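PDB 2FXQ: single-stranded DNA-binding protein, which binds single-stranded DNA and probably recruits partner proteins to it during DNA replication, recombination and repair. Local coordinates for residues L137-D142 / V152-L157; E175-R180 / Q216-A221; A183-E188 / L224-R229. All blocks are in the same frame, centred on the assembly; numbering follows the deposited sequence.

Interaction 1: residues L137-D142 / V152-L157; sequences LTRDPD and VVRLGL
L137 and L157 face each other as the last antiparallel pair, non-hydrogen-bonded, where strand 129-137 leaves its neighbour 151-160 in the second OB fold of the chain; the loop after it runs on along the same strand as far as V153, without regular pairing. The tight side is apolar. Methyl CD2 of L137 lies 3.8 Å from L155 CB and 4.1 Å from L157 CD2, and this leucine cluster continues onto L195 of strand 194-207. Farther along, P141 CB presses on L155 CD2 at 3.5 Å, closer than usual van der Waals contact, while V153 CG2 meets the same ring carbon. V153 can do so because CG2 stands anti to its backbone N, CG1 taking the slot between N and the carbonyl carbon. G156, with no side chain, leaves room for T138 OG1 and the R139 guanidinium; separately, T138 N donates to G156 O (2.8 Å), from above the carbonyl plane rather than on a lone pair. The other side is polar and more open. R139 carries its extended chain across the strand and sets one guanidinium face over G156 N; the R154 side chain crosses that of R139 at about a right angle, the two guanidinium planes 45° apart. R139 NH2 and R154 NH1 are 3.0 Å apart, both donors and hence not bonded to each other; the carboxylate of E175, in a salt bridge with R139 NH2, probably offsets the two charges. A single water fills in where the backbones part, donating to R139 O at 2.8 Å and accepting from G156 N at 2.9 Å.

Interaction 2: residues E175-R180 / Q216-A221; sequences EVQAWR and QTRVEA
Q177 lays its amide flat over one face of the R218 guanidinium, the two planes 18° apart and OE1 3.5 Å from R218 NH2. The extended Q177 chain, CG anti to the backbone N (chi1 -173°), is the ridge, and R218, bent at chi2 and chi3, curls back to offer the matching flat surface. A water donates to Q177 OE1 and weakly accepts from R218 NH2. R218 NH1 pairs with D204, whereas the buried NE finds no partner. A serine in place of Q177 would remove the amide lid and is likely to leave that guanidinium face bare and the group freer to turn. On the same face, E220 crosses W179 nearly at right angles, OE1 3.6 Å from W179 CD1, while its other oxygen is held by R200. The opposite face is apolar: the methyls of V176 are the bumps, CG1 filling the hollow between A221 CB (3.8 Å) and V219 O, CG2 resting against V219 CB at 4.1 Å, and the two valines touch L133 and V131 of strand 129-137. Between the faces, Q177 N donates to V219 O and A221 N to Q177 O, each at 2.8 Å. Past this ladder, a water links W179 N to A221 O. Such parallel pairing of the third and fifth strands is what closes the five-stranded barrel of an OB fold.

Interaction 3: residues A183-E188 / L224-R229; sequences AEWASE and LERPTR
L224 meets the indole of W185 at the end of strand 213-225, its CB 3.5 Å from ring atom CZ3. Its methyl CD1 reaches farther along the helix, 3.8 Å both from CZ3 and from A186 CB, so the leucine sits in the angle between the tryptophan and the alanine; L195 and V197 of strand 194-207 touch it too. L224 O lies over the same ring face as its CB; the other face is covered by E188 of the helix segment, whose OE1 stands 3.4 Å above the ring plane. W185 points here because its CG is anti to the backbone N (chi1 178°), which carries the indole off the helix toward the strand. E225 turns its side chain away, bridging to R223 and packing on L75 of the second subunit; its carbonyl carbon merely brushes the ring obliquely. R226 comes back toward the helix and abuts the far edge of the indole: its CG lies 3.7 Å from both CH2 and CZ2, near the ring plane, with CD 4.0 Å from CZ2. The guanidinium stands almost perpendicular to the ring, at 89°, and so does not stack on it; its ion pairs, with D193 and with E108 of the second subunit, are long and weak. From P227 on the chain leaves the helix, and the backbones of R226 and T228 hydrogen-bond to the second subunit. A short helix between the third and fourth strands, plugging one end of the barrel with apolar side chains, is the arrangement known from OB folds.

Overall arrangement
All three contacts belong to the second OB fold and share its barrel. Interactions 1 and 2 are joined directly, since strands 151-160 and 171-179 are neighbours and E175 of interaction 2 forms a salt bridge with R139 of interaction 1; their centres are about 10 Å apart. Interactions 2 and 3 both use strand 213-225, first as a barrel stave and then as it runs out toward the second subunit. Interaction 2 lies nearest the chain centre and rests on regular backbone bonds, with apolar and polar faces. Interaction 1, farther from the chain centre, sets leucine packing beside arginines on its solvent side. Interaction 3, farthest out, is almost purely side-chain packing without hydrogen bonds between its segments.

Interaction 1: residues L137-D142 / V152-L157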
loop_
_atom_site.group_PDB
_atom_site.type_symbol
_atom_site.label_atom_id
_atom_site.label_comp_id
_atom_site.label_asym_id
_atom_site.label_seq_id
_atom_site.Cartn_x
_atom_site.Cartn_y
_atom_site.Cartn_z
ATOM N N LEU A 137 11.840 -1.509 -18.326
ATOM C CA LEU A 137 11.634 -2.805 -19.012
ATOM C C LEU A 137 12.967 -3.376 -19.556
ATOM O O LEU A 137 13.772 -2.654 -20.134
ATOM C CB LEU A 137 10.605 -2.643 -20.132
ATOM C CG LEU A 137 9.125 -2.443 -19.768
ATOM C CD1 LEU A 137 8.401 -2.605 -21.090
ATOM C CD2 LEU A 137 8.649 -3.529 -18.795
ATOM N N THR A 138 13.202 -4.682 -19.383
ATOM C CA THR A 138 14.435 -5.308 -19.898
ATOM C C THR A 138 14.283 -5.819 -21.319
ATOM O O THR A 138 15.264 -6.172 -21.934
ATOM C CB THR A 138 14.896 -6.464 -18.988
ATOM O OG1 THR A 138 13.817 -7.384 -18.829
ATOM C CG2 THR A 138 15.127 -5.978 -17.568
ATOM N N ARG A 139 13.062 -5.859 -21.852
ATOM C CA ARG A 139 12.820 -6.327 -23.213
ATOM C C ARG A 139 11.486 -5.816 -23.637
ATOM O O ARG A 139 10.711 -5.381 -22.799
ATOM C CB ARG A 139 12.828 -7.858 -23.290
ATOM C CG ARG A 139 11.829 -8.484 -22.378
ATOM C CD ARG A 139 12.087 -9.961 -22.171
ATOM N NE ARG A 139 10.986 -10.421 -21.341
ATOM C CZ ARG A 139 11.083 -10.771 -20.072
ATOM N NH1 ARG A 139 12.265 -10.805 -19.450
ATOM N NH2 ARG A 139 9.995 -11.140 -19.435
ATOM N N ASP A 140 11.211 -5.852 -24.920
ATOM C CA ASP A 140 9.860 -5.510 -25.389
ATOM C C ASP A 140 8.795 -6.424 -24.760
ATOM O O ASP A 140 9.025 -7.602 -24.538
ATOM C CB ASP A 140 9.762 -5.618 -26.907
ATOM C CG ASP A 140 10.503 -4.506 -27.593
ATOM O OD1 ASP A 140 10.567 -4.505 -28.840
ATOM O OD2 ASP A 140 11.051 -3.584 -26.939
ATOM N N PRO A 141 7.634 -5.884 -24.463
ATOM C CA PRO A 141 6.542 -6.727 -23.924
ATOM C C PRO A 141 6.093 -7.632 -25.063
ATOM O O PRO A 141 6.112 -7.236 -26.211
ATOM C CB PRO A 141 5.459 -5.713 -23.597
ATOM C CG PRO A 141 5.702 -4.625 -24.567
ATOM C CD PRO A 141 7.238 -4.480 -24.637
ATOM N N ASP A 142 5.708 -8.858 -24.775
ATOM C CA ASP A 142 5.140 -9.621 -25.866
ATOM C C ASP A 142 3.656 -9.950 -25.590
ATOM O O ASP A 142 3.368 -10.798 -24.801
ATOM C CB ASP A 142 6.009 -10.843 -26.177
ATOM C CG ASP A 142 5.596 -11.525 -27.449
ATOM O OD1 ASP A 142 5.359 -12.749 -27.392
ATOM O OD2 ASP A 142 5.460 -10.911 -28.540
ATOM N N VAL A 152 -2.950 -10.840 -22.354
ATOM C CA VAL A 152 -2.043 -11.040 -21.222
ATOM C C VAL A 152 -0.645 -10.701 -21.707
ATOM O O VAL A 152 -0.254 -11.039 -22.833
ATOM C CB VAL A 152 -2.168 -12.491 -20.665
ATOM C CG1 VAL A 152 -1.905 -13.538 -21.725
ATOM C CG2 VAL A 152 -1.237 -12.737 -19.411
ATOM N N VAL A 153 0.139 -10.102 -20.837
ATOM C CA VAL A 153 1.504 -9.763 -21.175
ATOM C C VAL A 153 2.454 -10.072 -20.006
ATOM O O VAL A 153 2.085 -9.897 -18.845
ATOM C CB VAL A 153 1.608 -8.257 -21.575
ATOM C CG1 VAL A 153 1.442 -7.331 -20.376
ATOM C CG2 VAL A 153 2.936 -8.017 -22.293
ATOM N N ARG A 154 3.672 -10.464 -20.308
ATOM C CA ARG A 154 4.695 -10.632 -19.276
ATOM C C ARG A 154 5.682 -9.506 -19.472
ATOM O O ARG A 154 6.139 -9.234 -20.598
ATOM C CB ARG A 154 5.407 -11.989 -19.488
ATOM C CG ARG A 154 6.587 -12.285 -18.519
ATOM C CD ARG A 154 7.302 -13.722 -18.701
ATOM N NE ARG A 154 7.011 -14.343 -20.004
ATOM C CZ ARG A 154 7.564 -13.986 -21.179
ATOM N NH1 ARG A 154 8.480 -13.019 -21.244
ATOM N NH2 ARG A 154 7.196 -14.598 -22.303
ATOM N N LEU A 155 6.060 -8.843 -18.405
ATOM C CA LEU A 155 6.945 -7.704 -18.576
ATOM C C LEU A 155 8.165 -8.043 -17.725
ATOM O O LEU A 155 7.993 -8.514 -16.591
ATOM C CB LEU A 155 6.245 -6.430 -18.009
ATOM C CG LEU A 155 4.930 -6.028 -18.661
ATOM C CD1 LEU A 155 4.153 -4.814 -17.921
ATOM C CD2 LEU A 155 5.141 -5.669 -20.121
ATOM N N GLY A 156 9.362 -7.793 -18.241
ATOM C CA GLY A 156 10.581 -7.936 -17.412
ATOM C C GLY A 156 11.029 -6.579 -16.931
ATOM O O GLY A 156 11.164 -5.647 -17.733
ATOM N N LEU A 157 11.248 -6.450 -15.625
ATOM C CA LEU A 157 11.611 -5.164 -15.070
ATOM C C LEU A 157 12.944 -5.246 -14.331
ATOM O O LEU A 157 13.136 -6.156 -13.476
ATOM C CB LEU A 157 10.549 -4.725 -14.024
ATOM C CG LEU A 157 9.496 -3.622 -14.057
ATOM C CD1 LEU A 157 9.174 -3.110 -12.582
ATOM C CD2 LEU A 157 9.820 -2.491 -15.040
HETATM O O HOH W 1 9.170 -6.849 -20.977
#

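Interaction 2: residues E175-R180 / Q216-A221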
loop_
_atom_site.group_PDB
_atom_site.type_symbol
_atom_site.label_atom_id
_atom_site.label_comp_id
_atom_site.label_asym_id
_atom_site.label_seq_id
_atom_site.Cartn_x
_atom_site.Cartn_y
_atom_site.Cartn_z
ATOM N N GLU A 175 9.705 -10.184 -12.778
ATOM C CA GLU A 175 8.759 -10.427 -13.889
ATOM C C GLU A 175 7.386 -9.913 -13.392
ATOM O O GLU A 175 7.041 -10.084 -12.208
ATOM C CB GLU A 175 8.689 -11.915 -14.252
ATOM C CG GLU A 175 9.969 -12.495 -14.836
ATOM C CD GLU A 175 10.408 -11.810 -16.123
ATOM O OE1 GLU A 175 11.649 -11.752 -16.417
ATOM O OE2 GLU A 175 9.505 -11.333 -16.849
ATOM N N VAL A 176 6.636 -9.249 -14.270
ATOM C CA VAL A 176 5.291 -8.755 -13.889
ATOM C C VAL A 176 4.319 -9.245 -14.954
ATOM O O VAL A 176 4.650 -9.255 -16.146
ATOM C CB VAL A 176 5.316 -7.208 -13.850
ATOM C CG1 VAL A 176 3.906 -6.587 -13.611
ATOM C CG2 VAL A 176 6.233 -6.742 -12.705
ATOM N N GLN A 177 3.116 -9.637 -14.555
ATOM C CA GLN A 177 2.128 -10.085 -15.547
ATOM C C GLN A 177 0.970 -9.107 -15.460
ATOM O O GLN A 177 0.598 -8.658 -14.365
ATOM C CB GLN A 177 1.672 -11.517 -15.171
ATOM C CG GLN A 177 0.780 -12.141 -16.206
ATOM C CD GLN A 177 0.498 -13.607 -15.889
ATOM O OE1 GLN A 177 0.729 -14.481 -16.729
ATOM N NE2 GLN A 177 0.020 -13.870 -14.681
ATOM N N ALA A 178 0.394 -8.761 -16.606
ATOM C CA ALA A 178 -0.747 -7.873 -16.608
ATOM C C ALA A 178 -1.766 -8.480 -17.546
ATOM O O ALA A 178 -1.394 -9.218 -18.464
ATOM C CB ALA A 178 -0.351 -6.495 -17.110
ATOM N N TRP A 179 -3.031 -8.169 -17.316
ATOM C CA TRP A 179 -4.161 -8.797 -18.014
ATOM C C TRP A 179 -5.088 -7.790 -18.663
ATOM O O TRP A 179 -5.163 -6.627 -18.232
ATOM C CB TRP A 179 -5.024 -9.595 -17.024
ATOM C CG TRP A 179 -4.298 -10.720 -16.465
ATOM C CD1 TRP A 179 -3.455 -10.704 -15.368
ATOM C CD2 TRP A 179 -4.307 -12.069 -16.945
ATOM N NE1 TRP A 179 -2.942 -11.968 -15.156
ATOM C CE2 TRP A 179 -3.432 -12.818 -16.114
ATOM C CE3 TRP A 179 -4.959 -12.727 -17.991
ATOM C CZ2 TRP A 179 -3.214 -14.189 -16.293
ATOM C CZ3 TRP A 179 -4.735 -14.091 -18.173
ATOM C CH2 TRP A 179 -3.866 -14.803 -17.326
ATOM N N ARG A 180 -5.854 -8.250 -19.662
ATOM C CA ARG A 180 -6.970 -7.450 -20.232
ATOM C C ARG A 180 -6.530 -6.075 -20.709
ATOM O O ARG A 180 -5.527 -5.960 -21.382
ATOM C CB ARG A 180 -8.099 -7.328 -19.190
ATOM C CG ARG A 180 -8.672 -8.703 -18.830
ATOM C CD ARG A 180 -9.870 -8.658 -17.867
ATOM N NE ARG A 180 -10.471 -9.994 -17.764
ATOM C CZ ARG A 180 -10.487 -10.749 -16.682
ATOM N NH1 ARG A 180 -9.926 -10.328 -15.555
ATOM N NH2 ARG A 180 -11.072 -11.940 -16.723
ATOM N N GLN A 216 5.187 -20.926 -9.304
ATOM C CA GLN A 216 6.116 -19.817 -9.469
ATOM C C GLN A 216 5.393 -18.584 -8.859
ATOM O O GLN A 216 4.181 -18.362 -9.125
ATOM C CB GLN A 216 6.380 -19.618 -10.967
ATOM C CG GLN A 216 7.348 -18.494 -11.370
ATOM C CD GLN A 216 6.984 -17.834 -12.709
ATOM O OE1 GLN A 216 6.083 -18.297 -13.417
ATOM N NE2 GLN A 216 7.685 -16.743 -13.051
ATOM N N THR A 217 6.095 -17.833 -8.004
ATOM C CA THR A 217 5.535 -16.588 -7.469
ATOM C C THR A 217 5.804 -15.510 -8.508
ATOM O O THR A 217 6.901 -15.431 -9.041
ATOM C CB THR A 217 6.159 -16.207 -6.088
ATOM O OG1 THR A 217 5.613 -17.015 -5.030
ATOM C CG2 THR A 217 5.696 -14.770 -5.646
ATOM N N ARG A 218 4.807 -14.678 -8.834
ATOM C CA ARG A 218 5.080 -13.514 -9.644
ATOM C C ARG A 218 4.205 -12.320 -9.173
ATOM O O ARG A 218 3.288 -12.477 -8.357
ATOM C CB ARG A 218 4.743 -13.688 -11.128
ATOM C CG ARG A 218 4.932 -15.050 -11.758
ATOM C CD ARG A 218 3.848 -15.290 -12.795
ATOM N NE ARG A 218 4.040 -14.466 -13.983
ATOM C CZ ARG A 218 4.024 -14.948 -15.235
ATOM N NH1 ARG A 218 3.815 -16.250 -15.455
ATOM N NH2 ARG A 218 4.206 -14.127 -16.271
ATOM N N VAL A 219 4.474 -11.192 -9.775
ATOM C CA VAL A 219 3.721 -9.972 -9.464
ATOM C C VAL A 219 2.656 -9.867 -10.532
ATOM O O VAL A 219 2.985 -9.917 -11.725
ATOM C CB VAL A 219 4.636 -8.726 -9.460
ATOM C CG1 VAL A 219 3.796 -7.406 -9.406
ATOM C CG2 VAL A 219 5.714 -8.873 -8.289
ATOM N N GLU A 220 1.410 -9.663 -10.100
ATOM C CA GLU A 220 0.350 -9.328 -11.047
ATOM C C GLU A 220 0.159 -7.811 -10.944
ATOM O O GLU A 220 -0.077 -7.264 -9.824
ATOM C CB GLU A 220 -0.929 -10.102 -10.705
ATOM C CG GLU A 220 -2.074 -9.607 -11.618
ATOM C CD GLU A 220 -3.473 -9.989 -11.157
ATOM O OE1 GLU A 220 -4.412 -9.748 -11.982
ATOM O OE2 GLU A 220 -3.631 -10.488 -10.016
ATOM N N ALA A 221 0.285 -7.082 -12.076
ATOM C CA ALA A 221 -0.041 -5.638 -12.111
ATOM C C ALA A 221 -1.517 -5.356 -11.965
ATOM O O ALA A 221 -2.345 -6.023 -12.596
ATOM C CB ALA A 221 0.457 -5.006 -13.410
HETATM O O HOH W 2 2.540 -14.308 -19.088
HETATM O O HOH W 3 -3.687 -7.142 -14.816
#

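Interaction 3: residues A183-E188 / L224-R229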
loop_
_atom_site.group_PDB
_atom_site.type_symbol
_atom_site.label_atom_id
_atom_site.label_comp_id
_atom_site.label_asym_id
_atom_site.label_seq_id
_atom_site.Cartn_x
_atom_site.Cartn_y
_atom_site.Cartn_z
ATOM N N ALA A 183 -2.885 -5.158 -20.071
ATOM C CA ALA A 183 -1.962 -5.888 -21.009
ATOM C C ALA A 183 -1.939 -5.161 -22.381
ATOM O O ALA A 183 -0.865 -4.941 -22.976
ATOM C CB ALA A 183 -2.386 -7.336 -21.194
ATOM N N GLU A 184 -3.112 -4.756 -22.852
ATOM C CA GLU A 184 -3.171 -4.073 -24.164
ATOM C C GLU A 184 -2.445 -2.757 -24.119
ATOM O O GLU A 184 -1.722 -2.415 -25.038
ATOM C CB GLU A 184 -4.605 -3.807 -24.567
ATOM C CG GLU A 184 -4.971 -4.563 -25.826
ATOM C CD GLU A 184 -6.165 -5.398 -25.555
ATOM O OE1 GLU A 184 -6.408 -6.352 -26.308
ATOM O OE2 GLU A 184 -6.828 -5.075 -24.548
ATOM N N TRP A 185 -2.646 -2.014 -23.050
ATOM C CA TRP A 185 -1.893 -0.766 -22.860
ATOM C C TRP A 185 -0.385 -1.021 -22.731
ATOM O O TRP A 185 0.417 -0.319 -23.342
ATOM C CB TRP A 185 -2.411 -0.065 -21.592
ATOM C CG TRP A 185 -1.682 1.175 -21.276
ATOM C CD1 TRP A 185 -1.971 2.463 -21.728
ATOM C CD2 TRP A 185 -0.519 1.292 -20.433
ATOM N NE1 TRP A 185 -1.050 3.342 -21.197
ATOM C CE2 TRP A 185 -0.157 2.659 -20.407
ATOM C CE3 TRP A 185 0.239 0.377 -19.687
ATOM C CZ2 TRP A 185 0.947 3.124 -19.686
ATOM C CZ3 TRP A 185 1.326 0.805 -19.025
ATOM C CH2 TRP A 185 1.670 2.201 -18.987
ATOM N N ALA A 186 0.010 -2.021 -21.927
ATOM C CA ALA A 186 1.443 -2.318 -21.700
ATOM C C ALA A 186 2.150 -2.732 -22.986
ATOM O O ALA A 186 3.374 -2.554 -23.149
ATOM C CB ALA A 186 1.592 -3.401 -20.608
ATOM N N SER A 187 1.366 -3.255 -23.925
ATOM C CA SER A 187 1.952 -3.652 -25.220
ATOM C C SER A 187 2.583 -2.465 -26.000
ATOM O O SER A 187 3.376 -2.701 -26.910
ATOM C CB SER A 187 0.923 -4.388 -26.092
ATOM O OG SER A 187 0.041 -3.472 -26.733
ATOM N N GLU A 188 2.247 -1.214 -25.631
ATOM C CA GLU A 188 2.814 -0.034 -26.331
ATOM C C GLU A 188 4.207 0.311 -25.806
ATOM O O GLU A 188 4.876 1.149 -26.375
ATOM C CB GLU A 188 1.951 1.238 -26.134
ATOM C CG GLU A 188 0.450 1.116 -26.351
ATOM C CD GLU A 188 -0.367 2.039 -25.413
ATOM O OE1 GLU A 188 0.185 2.551 -24.386
ATOM O OE2 GLU A 188 -1.576 2.257 -25.702
ATOM N N LEU A 224 -0.711 0.318 -13.826
ATOM C CA LEU A 224 0.575 0.611 -14.410
ATOM C C LEU A 224 0.588 2.104 -14.833
ATOM O O LEU A 224 -0.398 2.628 -15.354
ATOM C CB LEU A 224 0.781 -0.219 -15.731
ATOM C CG LEU A 224 0.851 -1.753 -15.571
ATOM C CD1 LEU A 224 0.974 -2.372 -16.974
ATOM C CD2 LEU A 224 2.041 -2.107 -14.710
ATOM N N GLU A 225 1.701 2.774 -14.583
ATOM C CA GLU A 225 1.841 4.162 -14.949
ATOM C C GLU A 225 3.262 4.325 -15.459
ATOM O O GLU A 225 4.125 3.534 -15.143
ATOM C CB GLU A 225 1.619 5.118 -13.754
ATOM C CG GLU A 225 0.239 5.036 -13.082
ATOM C CD GLU A 225 -0.907 5.501 -13.992
ATOM O OE1 GLU A 225 -2.101 5.186 -13.714
ATOM O OE2 GLU A 225 -0.631 6.160 -15.022
ATOM N N ARG A 226 3.487 5.396 -16.212
ATOM C CA ARG A 226 4.802 5.731 -16.684
ATOM C C ARG A 226 5.416 6.938 -15.955
ATOM O O ARG A 226 4.877 8.045 -16.020
ATOM C CB ARG A 226 4.657 6.130 -18.156
ATOM C CG ARG A 226 4.080 5.056 -19.036
ATOM C CD ARG A 226 4.077 5.469 -20.495
ATOM N NE ARG A 226 5.434 5.393 -21.017
ATOM C CZ ARG A 226 5.702 5.213 -22.298
ATOM N NH1 ARG A 226 4.690 5.098 -23.162
ATOM N NH2 ARG A 226 6.958 5.131 -22.710
ATOM N N PRO A 227 6.555 6.759 -15.311
ATOM C CA PRO A 227 7.228 7.864 -14.635
ATOM C C PRO A 227 7.755 8.817 -15.713
ATOM O O PRO A 227 8.071 8.389 -16.820
ATOM C CB PRO A 227 8.379 7.191 -13.892
ATOM C CG PRO A 227 8.595 5.903 -14.624
ATOM C CD PRO A 227 7.275 5.471 -15.149
ATOM N N THR A 228 7.727 10.092 -15.446
ATOM C CA THR A 228 8.317 11.014 -16.419
ATOM C C THR A 228 9.811 10.648 -16.663
ATOM O O THR A 228 10.513 10.262 -15.726
ATOM C CB THR A 228 8.096 12.459 -15.926
ATOM O OG1 THR A 228 6.678 12.695 -15.871
ATOM C CG2 THR A 228 8.539 13.450 -16.970
ATOM N N ARG A 229 10.232 10.706 -17.934
ATOM C CA ARG A 229 11.612 10.494 -18.458
ATOM C C ARG A 229 11.625 9.659 -19.754
ATOM O O ARG A 229 12.664 9.450 -20.412
ATOM C CB ARG A 229 12.587 9.912 -17.425
ATOM C CG ARG A 229 13.930 10.591 -17.364
ATOM C CD ARG A 229 13.963 11.821 -16.473
ATOM N NE ARG A 229 12.795 12.685 -16.677
ATOM C CZ ARG A 229 12.678 13.927 -16.202
ATOM N NH1 ARG A 229 13.656 14.466 -15.476
ATOM N NH2 ARG A 229 11.578 14.632 -16.444
#